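Local coordinates for protein isomerase prhC (Penicillium brasilianum, PDB 5X9J) that catalyses an isomerisation, as a homodimer, in the biosynthesis of paraherquonin, a fungal meroterpenoid with a highly congested hexacyclic framework, at residues I31-K36 with L132-D137; M100-D103 with K108-F111; N24-K29 with D136-V141; R69-Q74 with D170-N175. All coordinates share one frame; numbering follows the deposited sequence.

Interaction 1: residues I31-K36 with L132-D137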
loop_
_atom_site.group_PDB
_atom_site.type_symbol
_atom_site.label_atom_id
_atom_site.label_comp_id
_atom_site.label_asym_id
_atom_site.label_seq_id
_atom_site.Cartn_x
_atom_site.Cartn_y
_atom_site.Cartn_z
ATOM N N ILE B 31 -6.323 9.898 -14.705
ATOM C CA ILE B 31 -4.872 9.774 -14.793
ATOM C C ILE B 31 -4.220 11.144 -14.680
ATOM O O ILE B 31 -3.242 11.321 -13.945
ATOM C CB ILE B 31 -4.477 9.050 -16.095
ATOM C CG1 ILE B 31 -4.938 7.594 -16.041
ATOM C CG2 ILE B 31 -2.951 9.113 -16.339
ATOM C CD1 ILE B 31 -4.912 6.896 -17.399
ATOM N N ALA B 32 -4.776 12.145 -15.372
ATOM C CA ALA B 32 -4.237 13.501 -15.277
ATOM C C ALA B 32 -4.330 14.030 -13.853
ATOM O O ALA B 32 -3.423 14.724 -13.376
ATOM C CB ALA B 32 -4.983 14.435 -16.237
ATOM N N LEU B 33 -5.431 13.724 -13.160
ATOM C CA LEU B 33 -5.572 14.175 -11.779
ATOM C C LEU B 33 -4.487 13.570 -10.889
ATOM O O LEU B 33 -3.922 14.258 -10.036
ATOM C CB LEU B 33 -6.967 13.823 -11.257
ATOM C CG LEU B 33 -7.257 14.313 -9.835
ATOM C CD1 LEU B 33 -7.266 15.826 -9.790
ATOM C CD2 LEU B 33 -8.580 13.749 -9.322
ATOM N N ALA B 34 -4.160 12.293 -11.099
ATOM C CA ALA B 34 -3.129 11.640 -10.295
ATOM C C ALA B 34 -1.761 12.278 -10.526
ATOM O O ALA B 34 -1.019 12.560 -9.573
ATOM C CB ALA B 34 -3.097 10.141 -10.620
ATOM N N HIS B 35 -1.403 12.506 -11.791
ATOM C CA HIS B 35 -0.133 13.181 -12.077
ATOM C C HIS B 35 -0.113 14.588 -11.497
ATOM O O HIS B 35 0.903 15.029 -10.945
ATOM C CB HIS B 35 0.110 13.223 -13.582
ATOM C CG HIS B 35 0.493 11.900 -14.162
ATOM N ND1 HIS B 35 1.694 11.283 -13.874
ATOM C CD2 HIS B 35 -0.158 11.080 -15.022
ATOM C CE1 HIS B 35 1.765 10.139 -14.535
ATOM N NE2 HIS B 35 0.652 9.991 -15.233
ATOM N N LYS B 36 -1.237 15.301 -11.597
ATOM C CA LYS B 36 -1.317 16.655 -11.059
ATOM C C LYS B 36 -1.149 16.653 -9.547
ATOM O O LYS B 36 -0.411 17.476 -8.986
ATOM C CB LYS B 36 -2.653 17.286 -11.454
ATOM C CG LYS B 36 -2.866 18.690 -10.903
ATOM C CD LYS B 36 -4.135 19.299 -11.491
ATOM C CE LYS B 36 -4.285 20.770 -11.097
ATOM N NZ LYS B 36 -5.613 21.286 -11.533
ATOM N N LEU B 132 -6.927 7.873 -4.868
ATOM C CA LEU B 132 -7.649 9.136 -4.868
ATOM C C LEU B 132 -9.120 8.894 -5.166
ATOM O O LEU B 132 -9.461 8.124 -6.066
ATOM C CB LEU B 132 -7.084 10.113 -5.901
ATOM C CG LEU B 132 -5.597 10.445 -5.777
ATOM C CD1 LEU B 132 -5.162 11.360 -6.930
ATOM C CD2 LEU B 132 -5.295 11.097 -4.436
ATOM N N GLN B 133 -9.979 9.549 -4.398
ATOM C CA GLN B 133 -11.387 9.684 -4.732
ATOM C C GLN B 133 -11.552 11.066 -5.341
ATOM O O GLN B 133 -11.281 12.072 -4.682
ATOM C CB GLN B 133 -12.284 9.524 -3.500
ATOM C CG GLN B 133 -13.751 9.895 -3.769
ATOM C CD GLN B 133 -14.443 8.862 -4.628
ATOM O OE1 GLN B 133 -14.649 7.734 -4.193
ATOM N NE2 GLN B 133 -14.781 9.227 -5.864
ATOM N N ALA B 134 -11.948 11.113 -6.599
ATOM C CA ALA B 134 -12.131 12.388 -7.272
ATOM C C ALA B 134 -13.581 12.828 -7.156
ATOM O O ALA B 134 -14.477 12.021 -6.904
ATOM C CB ALA B 134 -11.741 12.279 -8.742
ATOM N N THR B 135 -13.803 14.128 -7.339
ATOM C CA THR B 135 -15.159 14.606 -7.553
ATOM C C THR B 135 -15.683 14.101 -8.892
ATOM O O THR B 135 -14.953 13.521 -9.703
ATOM C CB THR B 135 -15.223 16.129 -7.537
ATOM O OG1 THR B 135 -14.221 16.651 -8.420
ATOM C CG2 THR B 135 -15.007 16.648 -6.150
ATOM N N ASP B 136 -16.966 14.370 -9.137
ATOM C CA ASP B 136 -17.626 13.774 -10.292
ATOM C C ASP B 136 -17.067 14.300 -11.608
ATOM O O ASP B 136 -16.985 13.555 -12.591
ATOM C CB ASP B 136 -19.127 14.013 -10.223
ATOM C CG ASP B 136 -19.908 12.810 -10.676
ATOM O OD1 ASP B 136 -20.528 12.154 -9.809
ATOM O OD2 ASP B 136 -19.867 12.503 -11.893
ATOM N N ASP B 137 -16.692 15.575 -11.658
ATOM C CA ASP B 137 -16.060 16.097 -12.864
ATOM C C ASP B 137 -14.564 15.803 -12.924
ATOM O O ASP B 137 -13.903 16.245 -13.871
ATOM C CB ASP B 137 -16.297 17.607 -12.981
ATOM C CG ASP B 137 -15.865 18.365 -11.741
ATOM O OD1 ASP B 137 -15.219 17.759 -10.858
ATOM O OD2 ASP B 137 -16.162 19.577 -11.650
#
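Leu33 and Ala34 are the residues of helix 26-43 that meet the end of strand 124-134 here, through Ala134 and Leu132. Leu33 comes first along the helix. With CG anti to the backbone N (chi1 -177°), its branched end reaches over to the strand, and the methyl CD2 lies 3.5 Å from CB of Ala134, methyl against methyl. A long side chain opposite a short one suits the place, because the helix and strand axes approach no closer than 10.1 Å and leucine spans the gap while alanine lets it in. One residue on, Ala34 reverses the roles. Its small side chain leaves the helix backbone open to Leu132, whose CD1 reaches to 3.9 Å from CA and 4.4 Å from CB of Ala34. No hydrogen bond crosses, so apolar contact alone joins the two segments. The polar side chains of the strand end bond away from the helix. Gln133 donates from NE2 to O of Ala134, on a lone pair in the carbonyl plane, and also bonds Lys108 through OE1 and the carbonyl of Ala106 through NE2; OG1 of Thr135 meets OD1 of Asp137. Leu132 also packs on Ile109 and Phe111, and Leu33 on Val141. The axis of helix 31-36 runs at 123° to that of strand 132-134, and the helix packs its apolar side on the sheet, an arrangement consistent with the NTF2-like fold.

Interaction 2: residues M100-D103 with K108-F111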
loop_
_atom_site.group_PDB
_atom_site.type_symbol
_atom_site.label_atom_id
_atom_site.label_comp_id
_atom_site.label_asym_id
_atom_site.label_seq_id
_atom_site.Cartn_x
_atom_site.Cartn_y
_atom_site.Cartn_z
ATOM N N MET B 100 -1.232 0.976 -12.560
ATOM C CA MET B 100 -2.277 1.894 -12.136
ATOM C C MET B 100 -3.659 1.272 -12.306
ATOM O O MET B 100 -3.901 0.528 -13.253
ATOM C CB MET B 100 -2.149 3.153 -12.983
ATOM C CG MET B 100 -2.961 4.318 -12.610
ATOM S SD MET B 100 -2.423 5.649 -13.721
ATOM C CE MET B 100 -0.849 6.085 -13.036
ATOM N N VAL B 101 -4.569 1.578 -11.385
ATOM C CA VAL B 101 -5.928 1.039 -11.416
ATOM C C VAL B 101 -6.884 2.217 -11.506
ATOM O O VAL B 101 -6.919 3.053 -10.600
ATOM C CB VAL B 101 -6.224 0.185 -10.169
ATOM C CG1 VAL B 101 -7.609 -0.485 -10.279
ATOM C CG2 VAL B 101 -5.113 -0.864 -9.971
ATOM N N VAL B 102 -7.655 2.291 -12.589
ATOM C CA VAL B 102 -8.529 3.441 -12.835
ATOM C C VAL B 102 -9.988 2.987 -12.835
ATOM O O VAL B 102 -10.388 2.164 -13.668
ATOM C CB VAL B 102 -8.183 4.150 -14.154
ATOM C CG1 VAL B 102 -8.894 5.484 -14.219
ATOM C CG2 VAL B 102 -6.672 4.344 -14.284
ATOM N N ASP B 103 -10.786 3.559 -11.933
ATOM C CA ASP B 103 -12.201 3.199 -11.753
ATOM C C ASP B 103 -13.048 4.363 -12.276
ATOM O O ASP B 103 -13.362 5.301 -11.543
ATOM C CB ASP B 103 -12.510 2.889 -10.276
ATOM C CG ASP B 103 -13.891 2.235 -10.072
ATOM O OD1 ASP B 103 -14.793 2.420 -10.933
ATOM O OD2 ASP B 103 -14.071 1.531 -9.044
ATOM N N LYS B 108 -12.385 6.846 -9.048
ATOM C CA LYS B 108 -11.275 6.511 -8.166
ATOM C C LYS B 108 -10.072 6.077 -8.993
ATOM O O LYS B 108 -10.217 5.514 -10.081
ATOM C CB LYS B 108 -11.627 5.371 -7.209
ATOM C CG LYS B 108 -12.420 5.746 -5.969
ATOM C CD LYS B 108 -12.926 4.450 -5.315
ATOM C CE LYS B 108 -13.103 4.596 -3.810
ATOM N NZ LYS B 108 -14.303 5.379 -3.409
ATOM N N ILE B 109 -8.881 6.302 -8.446
ATOM C CA ILE B 109 -7.671 5.844 -9.109
ATOM C C ILE B 109 -6.664 5.434 -8.048
ATOM O O ILE B 109 -6.490 6.114 -7.033
ATOM C CB ILE B 109 -7.119 6.930 -10.065
ATOM C CG1 ILE B 109 -5.876 6.425 -10.807
ATOM C CG2 ILE B 109 -6.849 8.251 -9.317
ATOM C CD1 ILE B 109 -5.503 7.302 -12.049
ATOM N N ALA B 110 -6.015 4.301 -8.277
ATOM C CA ALA B 110 -4.956 3.828 -7.402
ATOM C C ALA B 110 -3.670 3.799 -8.210
ATOM O O ALA B 110 -3.660 3.303 -9.337
ATOM C CB ALA B 110 -5.265 2.437 -6.841
ATOM N N PHE B 111 -2.591 4.339 -7.644
ATOM C CA PHE B 111 -1.336 4.355 -8.374
ATOM C C PHE B 111 -0.173 4.196 -7.412
ATOM O O PHE B 111 -0.259 4.554 -6.239
ATOM C CB PHE B 111 -1.173 5.642 -9.195
ATOM C CG PHE B 111 -1.266 6.910 -8.381
ATOM C CD1 PHE B 111 -0.123 7.510 -7.871
ATOM C CD2 PHE B 111 -2.495 7.512 -8.154
ATOM C CE1 PHE B 111 -0.207 8.696 -7.150
ATOM C CE2 PHE B 111 -2.592 8.674 -7.427
ATOM C CZ PHE B 111 -1.437 9.283 -6.933
#
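Met100 has CG anti to its backbone N (chi1 -171°) and an extended chi2, which put SD beside Ile109; the bend at chi3 (-74°) then turns CE to Phe111. CD1 of Ile109 lies between two neighbours, 3.9 Å from SD of Met100 and 3.9 Å from CG2 of Val102. Val102 and Ile109, a non-hydrogen-bonded pair, lie side by side and point the same way, whereas the methionine passes Ile109 at a slant and ends with CE 3.9 Å from CB of Phe111. Flexible methionine suits this uneven apolar surface; an alanine here would probably leave Ile109 CD1 and Phe111 CB without this cover and open a gap between them. The backbones are antiparallel, 176° apart. Val101 and Ala110 exchange two nearly straight bonds, each 2.8 Å between N of one and O of the other, while Asp103 and Lys108 are the second hydrogen-bonded pair, with Lys108 N to Asp103 O longer at 3.1 Å. Val101, Asp103, Lys108 and Ala110 share one face; Val101 and the small Ala110 pack on their own counterparts in the second subunit, and OD2 of Asp103 forms a salt bridge with Arg27 of that subunit. Lys108 sends NZ to Gln133 instead. Helix 26-43 covers the face of Val102, Ile109 and Phe111, with Ile94 beside Met100; strand 124-134 pairs along the other edge of strand 108-119, and the opposite face meets the second subunit.

Interaction 3: residues N24-K29 with D136-V141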
loop_
_atom_site.group_PDB
_atom_site.type_symbol
_atom_site.label_atom_id
_atom_site.label_comp_id
_atom_site.label_asym_id
_atom_site.label_seq_id
_atom_site.Cartn_x
_atom_site.Cartn_y
_atom_site.Cartn_z
ATOM N N ASN B 24 -11.392 14.109 -24.031
ATOM C CA ASN B 24 -10.918 13.625 -22.728
ATOM C C ASN B 24 -11.897 12.665 -22.043
ATOM O O ASN B 24 -12.900 13.088 -21.460
ATOM C CB ASN B 24 -10.640 14.798 -21.787
ATOM C CG ASN B 24 -9.156 15.084 -21.619
ATOM O OD1 ASN B 24 -8.301 14.219 -21.845
ATOM N ND2 ASN B 24 -8.843 16.310 -21.214
ATOM N N SER B 25 -11.594 11.372 -22.098
ATOM C CA SER B 25 -12.393 10.389 -21.382
ATOM C C SER B 25 -12.248 10.580 -19.872
ATOM O O SER B 25 -11.355 11.289 -19.381
ATOM C CB SER B 25 -11.974 8.971 -21.768
ATOM O OG SER B 25 -10.618 8.750 -21.415
ATOM N N THR B 26 -13.158 9.941 -19.132
ATOM C CA THR B 26 -13.034 9.908 -17.679
ATOM C C THR B 26 -11.716 9.267 -17.260
ATOM O O THR B 26 -11.051 9.756 -16.342
ATOM C CB THR B 26 -14.224 9.170 -17.058
ATOM O OG1 THR B 26 -15.431 9.889 -17.341
ATOM C CG2 THR B 26 -14.073 9.065 -15.534
ATOM N N ARG B 27 -11.294 8.204 -17.955
ATOM C CA ARG B 27 -10.033 7.559 -17.597
ATOM C C ARG B 27 -8.865 8.536 -17.703
ATOM O O ARG B 27 -8.018 8.604 -16.802
ATOM C CB ARG B 27 -9.784 6.328 -18.473
ATOM C CG ARG B 27 -8.387 5.719 -18.284
ATOM C CD ARG B 27 -8.215 4.399 -19.034
ATOM N NE ARG B 27 -9.159 3.436 -18.510
ATOM C CZ ARG B 27 -8.858 2.452 -17.666
ATOM N NH1 ARG B 27 -7.608 2.242 -17.273
ATOM N NH2 ARG B 27 -9.824 1.654 -17.243
ATOM N N GLU B 28 -8.823 9.329 -18.779
ATOM C CA GLU B 28 -7.723 10.269 -18.960
ATOM C C GLU B 28 -7.750 11.362 -17.902
ATOM O O GLU B 28 -6.697 11.749 -17.385
ATOM C CB GLU B 28 -7.770 10.877 -20.365
ATOM C CG GLU B 28 -7.591 9.849 -21.468
ATOM C CD GLU B 28 -7.851 10.418 -22.856
ATOM O OE1 GLU B 28 -6.885 10.814 -23.533
ATOM O OE2 GLU B 28 -9.024 10.481 -23.268
ATOM N N LYS B 29 -8.940 11.878 -17.573
ATOM C CA LYS B 29 -9.043 12.889 -16.527
ATOM C C LYS B 29 -8.550 12.352 -15.186
ATOM O O LYS B 29 -7.903 13.073 -14.421
ATOM C CB LYS B 29 -10.486 13.373 -16.382
ATOM C CG LYS B 29 -11.062 14.099 -17.594
ATOM C CD LYS B 29 -12.453 14.623 -17.263
ATOM C CE LYS B 29 -13.346 14.673 -18.490
ATOM N NZ LYS B 29 -14.768 14.963 -18.126
ATOM N N ASP B 136 -16.966 14.370 -9.137
ATOM C CA ASP B 136 -17.626 13.774 -10.292
ATOM C C ASP B 136 -17.067 14.300 -11.608
ATOM O O ASP B 136 -16.985 13.555 -12.591
ATOM C CB ASP B 136 -19.127 14.013 -10.223
ATOM C CG ASP B 136 -19.908 12.810 -10.676
ATOM O OD1 ASP B 136 -20.528 12.154 -9.809
ATOM O OD2 ASP B 136 -19.867 12.503 -11.893
ATOM N N ASP B 137 -16.692 15.575 -11.658
ATOM C CA ASP B 137 -16.060 16.097 -12.864
ATOM C C ASP B 137 -14.564 15.803 -12.924
ATOM O O ASP B 137 -13.903 16.245 -13.871
ATOM C CB ASP B 137 -16.297 17.607 -12.981
ATOM C CG ASP B 137 -15.865 18.365 -11.741
ATOM O OD1 ASP B 137 -15.219 17.759 -10.858
ATOM O OD2 ASP B 137 -16.162 19.577 -11.650
ATOM N N CYS B 138 -14.020 15.084 -11.933
ATOM C CA CYS B 138 -12.609 14.701 -11.868
ATOM C C CYS B 138 -11.680 15.893 -11.728
ATOM O O CYS B 138 -10.495 15.788 -12.051
ATOM C CB CYS B 138 -12.183 13.878 -13.088
ATOM S SG CYS B 138 -13.089 12.362 -13.275
ATOM N N ALA B 139 -12.178 17.031 -11.254
ATOM C CA ALA B 139 -11.322 18.199 -11.123
ATOM C C ALA B 139 -10.712 18.338 -9.741
ATOM O O ALA B 139 -9.671 18.989 -9.606
ATOM C CB ALA B 139 -12.096 19.477 -11.461
ATOM N N LEU B 140 -11.316 17.738 -8.717
ATOM C CA LEU B 140 -10.831 17.889 -7.356
ATOM C C LEU B 140 -10.677 16.526 -6.694
ATOM O O LEU B 140 -11.271 15.530 -7.110
ATOM C CB LEU B 140 -11.771 18.767 -6.525
ATOM C CG LEU B 140 -11.906 20.223 -6.977
ATOM C CD1 LEU B 140 -13.126 20.855 -6.334
ATOM C CD2 LEU B 140 -10.665 21.003 -6.604
ATOM N N VAL B 141 -9.884 16.500 -5.632
ATOM C CA VAL B 141 -9.681 15.296 -4.841
ATOM C C VAL B 141 -10.541 15.408 -3.591
ATOM O O VAL B 141 -10.461 16.406 -2.861
ATOM C CB VAL B 141 -8.193 15.107 -4.492
ATOM C CG1 VAL B 141 -8.028 13.947 -3.541
ATOM C CG2 VAL B 141 -7.360 14.888 -5.783
HETATM O O HOH W 1 -8.492 15.733 -14.179
#
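Cys138 turns the loop with left-handed backbone angles (phi 65°, psi 22°), and its CA lies 6.1 Å from CA of Lys29 in the first turns of helix 26-43. Its CB meets CB of Lys29 at 3.7 Å. With SG beside its own backbone N (chi1 -60°), the sulfur lies near Thr26, 4.1 Å from CG2. The methyl of Thr26 lies anti to its backbone N. Compact cysteine fits where helix and loop come close, while lysine contributes only its aliphatic part: the chain runs extended past the loop, CD 4.0 Å from O of Asp137. A water bridges the backbones, donating to O of Lys29 at 2.7 Å and to O of Cys138 at 2.9 Å. Each segment is also braced internally. Ser25 and Glu28 form a capping box at the helix start, and OD1 of Asp137, which also receives Thr135 OG1, accepts from N of Ala139 in an Asx turn. The junction therefore joins a modest apolar patch to one shared water, which satisfies two carbonyls that could not bond each other, and no direct hydrogen bond links helix to loop.

Interaction 4: residues R69-Q74 with D170-N175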
loop_
_atom_site.group_PDB
_atom_site.type_symbol
_atom_site.label_atom_id
_atom_site.label_comp_id
_atom_site.label_asym_id
_atom_site.label_seq_id
_atom_site.Cartn_x
_atom_site.Cartn_y
_atom_site.Cartn_z
ATOM N N ARG B 69 -5.689 7.945 12.038
ATOM C CA ARG B 69 -6.761 8.928 12.129
ATOM C C ARG B 69 -6.752 9.813 10.888
ATOM O O ARG B 69 -5.703 10.357 10.531
ATOM C CB ARG B 69 -6.606 9.789 13.383
ATOM C CG ARG B 69 -7.706 10.841 13.533
ATOM C CD ARG B 69 -7.569 11.666 14.820
ATOM N NE ARG B 69 -6.440 12.593 14.762
ATOM C CZ ARG B 69 -6.488 13.800 14.199
ATOM N NH1 ARG B 69 -7.614 14.239 13.642
ATOM N NH2 ARG B 69 -5.407 14.571 14.195
ATOM N N PRO B 70 -7.886 9.982 10.213
ATOM C CA PRO B 70 -7.909 10.827 9.014
ATOM C C PRO B 70 -7.621 12.282 9.346
ATOM O O PRO B 70 -8.018 12.788 10.397
ATOM C CB PRO B 70 -9.337 10.650 8.485
ATOM C CG PRO B 70 -10.138 10.267 9.704
ATOM C CD PRO B 70 -9.213 9.430 10.537
ATOM N N LEU B 71 -6.921 12.955 8.440
ATOM C CA LEU B 71 -6.584 14.362 8.605
ATOM C C LEU B 71 -7.396 15.209 7.637
ATOM O O LEU B 71 -7.530 14.864 6.463
ATOM C CB LEU B 71 -5.095 14.611 8.372
ATOM C CG LEU B 71 -4.083 13.897 9.275
ATOM C CD1 LEU B 71 -2.701 14.471 9.008
ATOM C CD2 LEU B 71 -4.457 14.048 10.736
ATOM N N ASN B 72 -7.925 16.329 8.126
ATOM C CA ASN B 72 -8.629 17.255 7.254
ATOM C C ASN B 72 -7.630 18.212 6.604
ATOM O O ASN B 72 -6.413 18.116 6.807
ATOM C CB ASN B 72 -9.735 17.992 8.026
ATOM C CG ASN B 72 -9.208 18.823 9.187
ATOM O OD1 ASN B 72 -8.123 19.385 9.129
ATOM N ND2 ASN B 72 -9.995 18.897 10.261
ATOM N N ASN B 73 -8.150 19.162 5.821
ATOM C CA ASN B 73 -7.274 20.042 5.051
ATOM C C ASN B 73 -6.382 20.887 5.953
ATOM O O ASN B 73 -5.197 21.082 5.654
ATOM C CB ASN B 73 -8.102 20.927 4.125
ATOM C CG ASN B 73 -8.704 20.142 2.979
ATOM O OD1 ASN B 73 -8.247 19.043 2.664
ATOM N ND2 ASN B 73 -9.725 20.701 2.343
ATOM N N GLN B 74 -6.925 21.392 7.058
ATOM C CA GLN B 74 -6.109 22.197 7.964
ATOM C C GLN B 74 -5.030 21.350 8.633
ATOM O O GLN B 74 -3.884 21.791 8.772
ATOM C CB GLN B 74 -6.996 22.873 9.011
ATOM C CG GLN B 74 -6.223 23.606 10.113
ATOM C CD GLN B 74 -5.380 24.758 9.575
ATOM O OE1 GLN B 74 -5.744 25.406 8.584
ATOM N NE2 GLN B 74 -4.239 25.014 10.223
ATOM N N ASP B 170 6.305 13.493 14.973
ATOM C CA ASP B 170 5.786 12.475 15.880
ATOM C C ASP B 170 4.394 12.826 16.386
ATOM O O ASP B 170 3.548 11.941 16.553
ATOM C CB ASP B 170 6.736 12.288 17.058
ATOM C CG ASP B 170 6.994 10.835 17.361
ATOM O OD1 ASP B 170 7.217 10.070 16.397
ATOM O OD2 ASP B 170 6.964 10.453 18.553
ATOM N N SER B 171 4.136 14.111 16.638
ATOM C CA SER B 171 2.826 14.510 17.136
ATOM C C SER B 171 1.720 14.223 16.126
ATOM O O SER B 171 0.557 14.099 16.518
ATOM C CB SER B 171 2.839 15.995 17.528
ATOM O OG SER B 171 2.981 16.826 16.389
ATOM N N TRP B 172 2.057 14.089 14.842
ATOM C CA TRP B 172 1.106 13.660 13.820
ATOM C C TRP B 172 1.181 12.167 13.521
ATOM O O TRP B 172 0.149 11.540 13.270
ATOM C CB TRP B 172 1.329 14.451 12.524
ATOM C CG TRP B 172 1.001 15.905 12.679
ATOM C CD1 TRP B 172 1.883 16.940 12.824
ATOM C CD2 TRP B 172 -0.308 16.481 12.743
ATOM N NE1 TRP B 172 1.201 18.127 12.963
ATOM C CE2 TRP B 172 -0.145 17.873 12.921
ATOM C CE3 TRP B 172 -1.605 15.955 12.668
ATOM C CZ2 TRP B 172 -1.229 18.746 13.019
ATOM C CZ3 TRP B 172 -2.683 16.825 12.765
ATOM C CH2 TRP B 172 -2.486 18.207 12.941
ATOM N N CYS B 173 2.375 11.574 13.566
ATOM C CA CYS B 173 2.614 10.220 13.073
ATOM C C CYS B 173 2.342 9.135 14.101
ATOM O O CYS B 173 1.889 8.047 13.730
ATOM C CB CYS B 173 4.070 10.077 12.601
ATOM S SG CYS B 173 4.435 11.030 11.158
ATOM N N ALA B 174 2.644 9.388 15.372
ATOM C CA ALA B 174 2.640 8.330 16.373
ATOM C C ALA B 174 1.224 7.830 16.657
ATOM O O ALA B 174 0.228 8.526 16.441
ATOM C CB ALA B 174 3.283 8.816 17.673
ATOM N N ASN B 175 1.150 6.600 17.155
ATOM C CA ASN B 175 -0.117 5.995 17.564
ATOM C C ASN B 175 -0.739 6.692 18.769
ATOM O O ASN B 175 -0.232 6.586 19.882
ATOM C CB ASN B 175 0.095 4.516 17.874
ATOM C CG ASN B 175 0.185 3.683 16.627
ATOM O OD1 ASN B 175 -0.557 3.912 15.677
ATOM N ND2 ASN B 175 1.094 2.712 16.613
#
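Apolar contact comes first: Leu71 presses its branched end against the six-membered ring of Trp172. CD2 of Leu71 lies 3.9 Å from CZ3 of Trp172, and CD1 of the leucine is 4.1 Å from CE3 of the same ring. The two side chains pass each other obliquely. Chi1 of Trp172 (-66°) sets CG anti to the carbonyl carbon and swings the indole off its helix toward the 69-74 segment; CA of Leu71 lies 9.3 Å from CA of Trp172, a gap the broad indole spans. The second kind of contact is between a charged group and the aromatic ring. Arg69 bends at chi3 (72°) so that NH2 comes to 3.8 Å from CZ3 of Trp172. The ring carbon sits at the edge of the guanidinium, near its plane, and the two planes are 35° apart, so this is not a face-to-face stack. No hydrogen bond crosses between the segments. The charge of Arg69 is met instead by Glu75, which forms a salt bridge with NH1 and also packs on the indole. A serine in place of Trp172 would probably leave the methyls of Leu71 without their indole partner and NH2 of Arg69 with no ring beside it. Polar capping is the third element: Asn72 is the N-cap of helix 73-86, its side chain capping a backbone N beyond the segment, while its own N donates to Glu75. The result is a surface contact in which Trp172 of helix 167-173 packs on the loop that leads into the capped start of helix 73-86.

How the interactions relate
From the N terminus, helix 26-43 makes two contacts with the same region: interaction 3 at its start and interaction 1 about a turn later, both closing on the strand end and loop around Asp136 and Asp137. Their centres are 5 Å apart. The hairpin of interaction 2 is nested inside both loops, and touches interaction 1 where Leu132 and Ile109 belong to neighbouring strands and Ala34 meets Phe111. Interaction 4 opens later, at 69-74, and closes beyond them at 170-175, so it crosses interactions 1 and 3, while interaction 2 is nested within it. Lying about 24 Å from interaction 2 between centres, it ties helix 167-173, the last modelled, to the segment leading into helix 73-86.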